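Local coordinates for structural protein ORF273 (Acidianus two-tailed virus, PDB 4ART), which is a virion structural protein of an archaeal virus, stable to heat and acid, that has a new fold and probably contributes to the virus particle, at residues 30-42 / 55-67. Residues are numbered along the deposited sequence; the frame is centred on the assembly and turned at random.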
loop_
_atom_site.group_PDB
_atom_site.type_symbol
_atom_site.label_atom_id
_atom_site.label_comp_id
_atom_site.label_asym_id
_atom_site.label_seq_id
_atom_site.Cartn_x
_atom_site.Cartn_y
_atom_site.Cartn_z
ATOM N N LYS A 30 -9.593 -25.413 -8.669
ATOM C CA LYS A 30 -9.383 -25.160 -10.105
ATOM C C LYS A 30 -8.802 -23.769 -10.334
ATOM O O LYS A 30 -7.858 -23.620 -11.101
ATOM C CB LYS A 30 -10.688 -25.340 -10.891
ATOM C CG LYS A 30 -11.070 -26.809 -11.048
ATOM C CD LYS A 30 -12.521 -26.975 -11.517
ATOM C CE LYS A 30 -13.003 -28.409 -11.483
ATOM N NZ LYS A 30 -14.346 -28.561 -12.117
ATOM N N LEU A 31 -9.340 -22.767 -9.644
ATOM C CA LEU A 31 -8.888 -21.383 -9.763
ATOM C C LEU A 31 -7.444 -21.205 -9.301
ATOM O O LEU A 31 -6.698 -20.478 -9.944
ATOM C CB LEU A 31 -9.827 -20.426 -8.985
ATOM C CG LEU A 31 -11.183 -20.125 -9.641
ATOM C CD1 LEU A 31 -12.129 -19.491 -8.625
ATOM C CD2 LEU A 31 -11.024 -19.218 -10.889
ATOM N N ALA A 32 -7.060 -21.856 -8.181
ATOM C CA ALA A 32 -5.704 -21.783 -7.633
ATOM C C ALA A 32 -4.681 -22.412 -8.599
ATOM O O ALA A 32 -3.623 -21.836 -8.800
ATOM C CB ALA A 32 -5.651 -22.452 -6.280
ATOM N N ASP A 33 -5.027 -23.554 -9.250
ATOM C CA ASP A 33 -4.152 -24.164 -10.257
ATOM C C ASP A 33 -4.018 -23.268 -11.508
ATOM O O ASP A 33 -2.925 -23.187 -12.081
ATOM C CB ASP A 33 -4.603 -25.578 -10.606
ATOM C CG ASP A 33 -4.477 -26.555 -9.441
ATOM O OD1 ASP A 33 -3.698 -26.263 -8.488
ATOM O OD2 ASP A 33 -5.164 -27.603 -9.466
ATOM N N ILE A 34 -5.111 -22.562 -11.900
ATOM C CA ILE A 34 -5.088 -21.610 -13.024
ATOM C C ILE A 34 -4.071 -20.487 -12.702
ATOM O O ILE A 34 -3.220 -20.182 -13.532
ATOM C CB ILE A 34 -6.514 -21.072 -13.392
ATOM C CG1 ILE A 34 -7.382 -22.188 -14.058
ATOM C CG2 ILE A 34 -6.438 -19.816 -14.298
ATOM C CD1 ILE A 34 -8.921 -21.954 -13.941
ATOM N N VAL A 35 -4.130 -19.925 -11.476
ATOM C CA VAL A 35 -3.213 -18.850 -11.035
ATOM C C VAL A 35 -1.786 -19.392 -10.984
ATOM O O VAL A 35 -0.914 -18.829 -11.616
ATOM C CB VAL A 35 -3.659 -18.166 -9.701
ATOM C CG1 VAL A 35 -2.554 -17.262 -9.134
ATOM C CG2 VAL A 35 -4.945 -17.373 -9.895
ATOM N N GLU A 36 -1.569 -20.530 -10.302
ATOM C CA GLU A 36 -0.261 -21.180 -10.212
ATOM C C GLU A 36 0.384 -21.426 -11.574
ATOM O O GLU A 36 1.566 -21.141 -11.727
ATOM C CB GLU A 36 -0.368 -22.487 -9.436
ATOM C CG GLU A 36 0.922 -23.286 -9.359
ATOM C CD GLU A 36 0.921 -24.588 -10.135
ATOM O OE1 GLU A 36 -0.072 -25.346 -10.048
ATOM O OE2 GLU A 36 1.948 -24.874 -10.793
ATOM N N ASN A 37 -0.386 -21.965 -12.545
ATOM C CA ASN A 37 0.096 -22.282 -13.882
ATOM C C ASN A 37 0.572 -21.059 -14.609
ATOM O O ASN A 37 1.561 -21.124 -15.331
ATOM C CB ASN A 37 -0.954 -23.004 -14.709
ATOM C CG ASN A 37 -0.979 -24.498 -14.485
ATOM O OD1 ASN A 37 0.062 -25.167 -14.438
ATOM N ND2 ASN A 37 -2.174 -25.068 -14.389
ATOM N N GLU A 38 -0.130 -19.940 -14.400
ATOM C CA GLU A 38 0.204 -18.672 -14.999
ATOM C C GLU A 38 1.466 -18.063 -14.351
ATOM O O GLU A 38 2.366 -17.695 -15.085
ATOM C CB GLU A 38 -1.013 -17.728 -14.961
ATOM C CG GLU A 38 -0.855 -16.433 -15.754
ATOM C CD GLU A 38 -0.427 -16.501 -17.213
ATOM O OE1 GLU A 38 -0.708 -17.516 -17.894
ATOM O OE2 GLU A 38 0.171 -15.508 -17.683
ATOM N N ILE A 39 1.555 -17.984 -12.994
ATOM C CA ILE A 39 2.762 -17.453 -12.317
ATOM C C ILE A 39 3.992 -18.268 -12.773
ATOM O O ILE A 39 5.013 -17.687 -13.121
ATOM C CB ILE A 39 2.667 -17.428 -10.753
ATOM C CG1 ILE A 39 1.300 -16.921 -10.194
ATOM C CG2 ILE A 39 3.863 -16.703 -10.117
ATOM C CD1 ILE A 39 0.879 -15.496 -10.511
ATOM N N GLU A 40 3.866 -19.609 -12.783
ATOM C CA GLU A 40 4.909 -20.536 -13.212
ATOM C C GLU A 40 5.381 -20.195 -14.638
ATOM O O GLU A 40 6.580 -19.970 -14.831
ATOM C CB GLU A 40 4.383 -21.971 -13.135
ATOM C CG GLU A 40 5.438 -23.044 -13.254
ATOM C CD GLU A 40 4.781 -24.401 -13.346
ATOM O OE1 GLU A 40 4.305 -24.753 -14.452
ATOM O OE2 GLU A 40 4.697 -25.092 -12.304
ATOM N N LYS A 41 4.420 -20.088 -15.606
ATOM C CA LYS A 41 4.637 -19.747 -17.026
ATOM C C LYS A 41 5.401 -18.434 -17.145
ATOM O O LYS A 41 6.341 -18.349 -17.926
ATOM C CB LYS A 41 3.289 -19.647 -17.766
ATOM C CG LYS A 41 3.400 -19.587 -19.281
ATOM C CD LYS A 41 2.101 -19.130 -19.936
ATOM C CE LYS A 41 2.085 -17.638 -20.210
ATOM N NZ LYS A 41 0.863 -17.215 -20.941
ATOM N N GLU A 42 5.007 -17.434 -16.339
ATOM C CA GLU A 42 5.635 -16.109 -16.277
ATOM C C GLU A 42 7.056 -16.162 -15.731
ATOM O O GLU A 42 7.924 -15.479 -16.265
ATOM C CB GLU A 42 4.779 -15.127 -15.467
ATOM C CG GLU A 42 3.466 -14.777 -16.154
ATOM C CD GLU A 42 3.152 -13.306 -16.353
ATOM O OE1 GLU A 42 3.864 -12.442 -15.787
ATOM O OE2 GLU A 42 2.140 -13.019 -17.031
ATOM N N GLU A 55 6.298 -9.931 -14.506
ATOM C CA GLU A 55 5.782 -9.116 -15.610
ATOM C C GLU A 55 4.396 -8.516 -15.362
ATOM O O GLU A 55 4.189 -7.322 -15.594
ATOM C CB GLU A 55 5.817 -9.912 -16.935
ATOM C CG GLU A 55 5.512 -9.103 -18.195
ATOM C CD GLU A 55 6.357 -7.867 -18.465
ATOM O OE1 GLU A 55 7.596 -7.930 -18.291
ATOM O OE2 GLU A 55 5.774 -6.838 -18.877
ATOM N N ASN A 56 3.440 -9.350 -14.953
ATOM C CA ASN A 56 2.058 -8.931 -14.703
ATOM C C ASN A 56 1.637 -9.184 -13.261
ATOM O O ASN A 56 1.890 -10.258 -12.712
ATOM C CB ASN A 56 1.078 -9.616 -15.690
ATOM C CG ASN A 56 1.297 -9.249 -17.150
ATOM O OD1 ASN A 56 1.027 -8.121 -17.579
ATOM N ND2 ASN A 56 1.762 -10.205 -17.953
ATOM N N PHE A 57 1.006 -8.177 -12.658
ATOM C CA PHE A 57 0.469 -8.239 -11.303
ATOM C C PHE A 57 -1.045 -8.436 -11.240
ATOM O O PHE A 57 -1.529 -8.989 -10.257
ATOM C CB PHE A 57 0.922 -7.037 -10.464
ATOM C CG PHE A 57 2.431 -6.961 -10.360
ATOM C CD1 PHE A 57 3.182 -6.340 -11.349
ATOM C CD2 PHE A 57 3.109 -7.566 -9.304
ATOM C CE1 PHE A 57 4.578 -6.320 -11.280
ATOM C CE2 PHE A 57 4.502 -7.530 -9.232
ATOM C CZ PHE A 57 5.227 -6.900 -10.214
ATOM N N TYR A 58 -1.784 -8.008 -12.272
ATOM C CA TYR A 58 -3.240 -8.104 -12.281
ATOM C C TYR A 58 -3.747 -8.966 -13.414
ATOM O O TYR A 58 -3.260 -8.851 -14.540
ATOM C CB TYR A 58 -3.896 -6.710 -12.298
ATOM C CG TYR A 58 -3.490 -5.841 -11.126
ATOM C CD1 TYR A 58 -4.086 -5.994 -9.881
ATOM C CD2 TYR A 58 -2.480 -4.891 -11.254
ATOM C CE1 TYR A 58 -3.696 -5.219 -8.792
ATOM C CE2 TYR A 58 -2.081 -4.106 -10.169
ATOM C CZ TYR A 58 -2.701 -4.265 -8.943
ATOM O OH TYR A 58 -2.309 -3.502 -7.871
ATOM N N TYR A 59 -4.715 -9.837 -13.113
ATOM C CA TYR A 59 -5.283 -10.732 -14.109
ATOM C C TYR A 59 -6.771 -10.888 -13.952
ATOM O O TYR A 59 -7.308 -10.703 -12.861
ATOM C CB TYR A 59 -4.710 -12.148 -13.970
ATOM C CG TYR A 59 -3.216 -12.277 -14.088
ATOM C CD1 TYR A 59 -2.618 -12.561 -15.313
ATOM C CD2 TYR A 59 -2.405 -12.250 -12.956
ATOM C CE1 TYR A 59 -1.242 -12.721 -15.420
ATOM C CE2 TYR A 59 -1.028 -12.405 -13.053
ATOM C CZ TYR A 59 -0.457 -12.655 -14.284
ATOM O OH TYR A 59 0.885 -12.836 -14.364
ATOM N N TYR A 60 -7.426 -11.333 -15.032
ATOM C CA TYR A 60 -8.815 -11.747 -14.972
ATOM C C TYR A 60 -8.881 -13.238 -15.313
ATOM O O TYR A 60 -8.158 -13.710 -16.190
ATOM C CB TYR A 60 -9.689 -10.989 -15.966
ATOM C CG TYR A 60 -9.763 -9.485 -15.774
ATOM C CD1 TYR A 60 -10.092 -8.934 -14.540
ATOM C CD2 TYR A 60 -9.643 -8.622 -16.857
ATOM C CE1 TYR A 60 -10.221 -7.549 -14.377
ATOM C CE2 TYR A 60 -9.785 -7.246 -16.708
ATOM C CZ TYR A 60 -10.053 -6.710 -15.462
ATOM O OH TYR A 60 -10.170 -5.344 -15.326
ATOM N N ILE A 61 -9.746 -13.968 -14.630
ATOM C CA ILE A 61 -10.023 -15.356 -14.945
ATOM C C ILE A 61 -11.442 -15.335 -15.466
ATOM O O ILE A 61 -12.344 -14.780 -14.821
ATOM C CB ILE A 61 -9.795 -16.404 -13.809
ATOM C CG1 ILE A 61 -8.363 -16.301 -13.245
ATOM C CG2 ILE A 61 -10.070 -17.837 -14.314
ATOM C CD1 ILE A 61 -8.062 -17.190 -12.025
ATOM N N LEU A 62 -11.614 -15.881 -16.672
ATOM C CA LEU A 62 -12.895 -15.940 -17.340
ATOM C C LEU A 62 -13.664 -17.150 -16.867
ATOM O O LEU A 62 -13.105 -18.036 -16.196
ATOM C CB LEU A 62 -12.739 -15.897 -18.880
ATOM C CG LEU A 62 -12.240 -14.576 -19.500
ATOM C CD1 LEU A 62 -12.518 -14.524 -20.983
ATOM C CD2 LEU A 62 -12.602 -13.330 -18.700
ATOM N N ARG A 63 -14.963 -17.163 -17.152
ATOM C CA ARG A 63 -15.872 -18.208 -16.702
ATOM C C ARG A 63 -15.460 -19.587 -17.304
ATOM O O ARG A 63 -15.697 -20.609 -16.685
ATOM C CB ARG A 63 -17.322 -17.754 -17.036
ATOM C CG ARG A 63 -18.451 -18.488 -16.334
ATOM C CD ARG A 63 -18.611 -18.222 -14.848
ATOM N NE ARG A 63 -19.547 -19.170 -14.230
ATOM C CZ ARG A 63 -19.239 -20.408 -13.843
ATOM N NH1 ARG A 63 -18.002 -20.874 -14.004
ATOM N NH2 ARG A 63 -20.164 -21.192 -13.303
ATOM N N ASP A 64 -14.725 -19.576 -18.440
ATOM C CA ASP A 64 -14.198 -20.754 -19.136
ATOM C C ASP A 64 -12.812 -21.174 -18.600
ATOM O O ASP A 64 -12.205 -22.094 -19.141
ATOM C CB ASP A 64 -14.149 -20.522 -20.658
ATOM C CG ASP A 64 -13.247 -19.377 -21.135
ATOM O OD1 ASP A 64 -12.469 -18.834 -20.310
ATOM O OD2 ASP A 64 -13.297 -19.052 -22.324
ATOM N N GLY A 65 -12.331 -20.483 -17.576
ATOM C CA GLY A 65 -11.045 -20.770 -16.940
ATOM C C GLY A 65 -9.821 -20.132 -17.572
ATOM O O GLY A 65 -8.710 -20.331 -17.081
ATOM N N LYS A 66 -9.990 -19.373 -18.659
ATOM C CA LYS A 66 -8.851 -18.685 -19.284
ATOM C C LYS A 66 -8.374 -17.536 -18.434
ATOM O O LYS A 66 -9.187 -16.867 -17.792
ATOM C CB LYS A 66 -9.152 -18.238 -20.731
ATOM C CG LYS A 66 -8.860 -19.320 -21.762
ATOM C CD LYS A 66 -7.573 -19.009 -22.531
ATOM C CE LYS A 66 -7.816 -19.052 -23.999
ATOM N NZ LYS A 66 -6.649 -18.547 -24.781
ATOM N N ILE A 67 -7.051 -17.343 -18.374
ATOM C CA ILE A 67 -6.451 -16.267 -17.586
ATOM C C ILE A 67 -5.757 -15.231 -18.492
ATOM O O ILE A 67 -5.001 -15.606 -19.386
ATOM C CB ILE A 67 -5.555 -16.806 -16.423
ATOM C CG1 ILE A 67 -5.132 -15.669 -15.431
ATOM C CG2 ILE A 67 -4.361 -17.628 -16.944
ATOM C CD1 ILE A 67 -4.617 -16.121 -14.029
#
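Glu42 meets Asn56 and Leu31 meets Ile61 toward opposite ends of a helix-on-strand packing in which helix 30-42 and strand 58-62 run at 135° to each other, their axes 10.5 Å apart at closest approach. At the polar end the Glu42 carboxylate takes two N-H groups of Asn56, each through a syn lone pair: backbone N to OE1 at 3.2 Å, and ND2 to OE2 at 3.0 Å, nearly straight (170°) and in the amide plane. Because two oxygens are held, rotation of the carboxylate is restrained. The same OE2 lies at the edge of the Tyr59 ring, in its plane and 3.0 Å from OH, with carboxylate and ring steeply inclined. Further along, Glu38 CG, anti to its backbone N (chi1 -171°), reaches Tyr59 CE1 at 3.7 Å and also touches Ile67 CG2; Lys41 NZ makes a salt bridge to Glu38 OE1, its hydrogen bond weak. The apolar end is built round Ile61 CD1, which meets Leu31 CD2 and Val35 CG2, both at 3.8 Å. Ile34 lays CG2 against Ile67 CB and sets CD1 over Gly65, 3.5 Å from its O, in the turn that leads to strand 67-69. With Leu31 and Val35 also touching strands 139-146 and 154-161, the contact illustrates alpha/beta layer packing: helix 23-44 packs across part of one face of the mixed sheet, here where strand 58-62 lies next to strand 67-69, outermost of this chain's sheet.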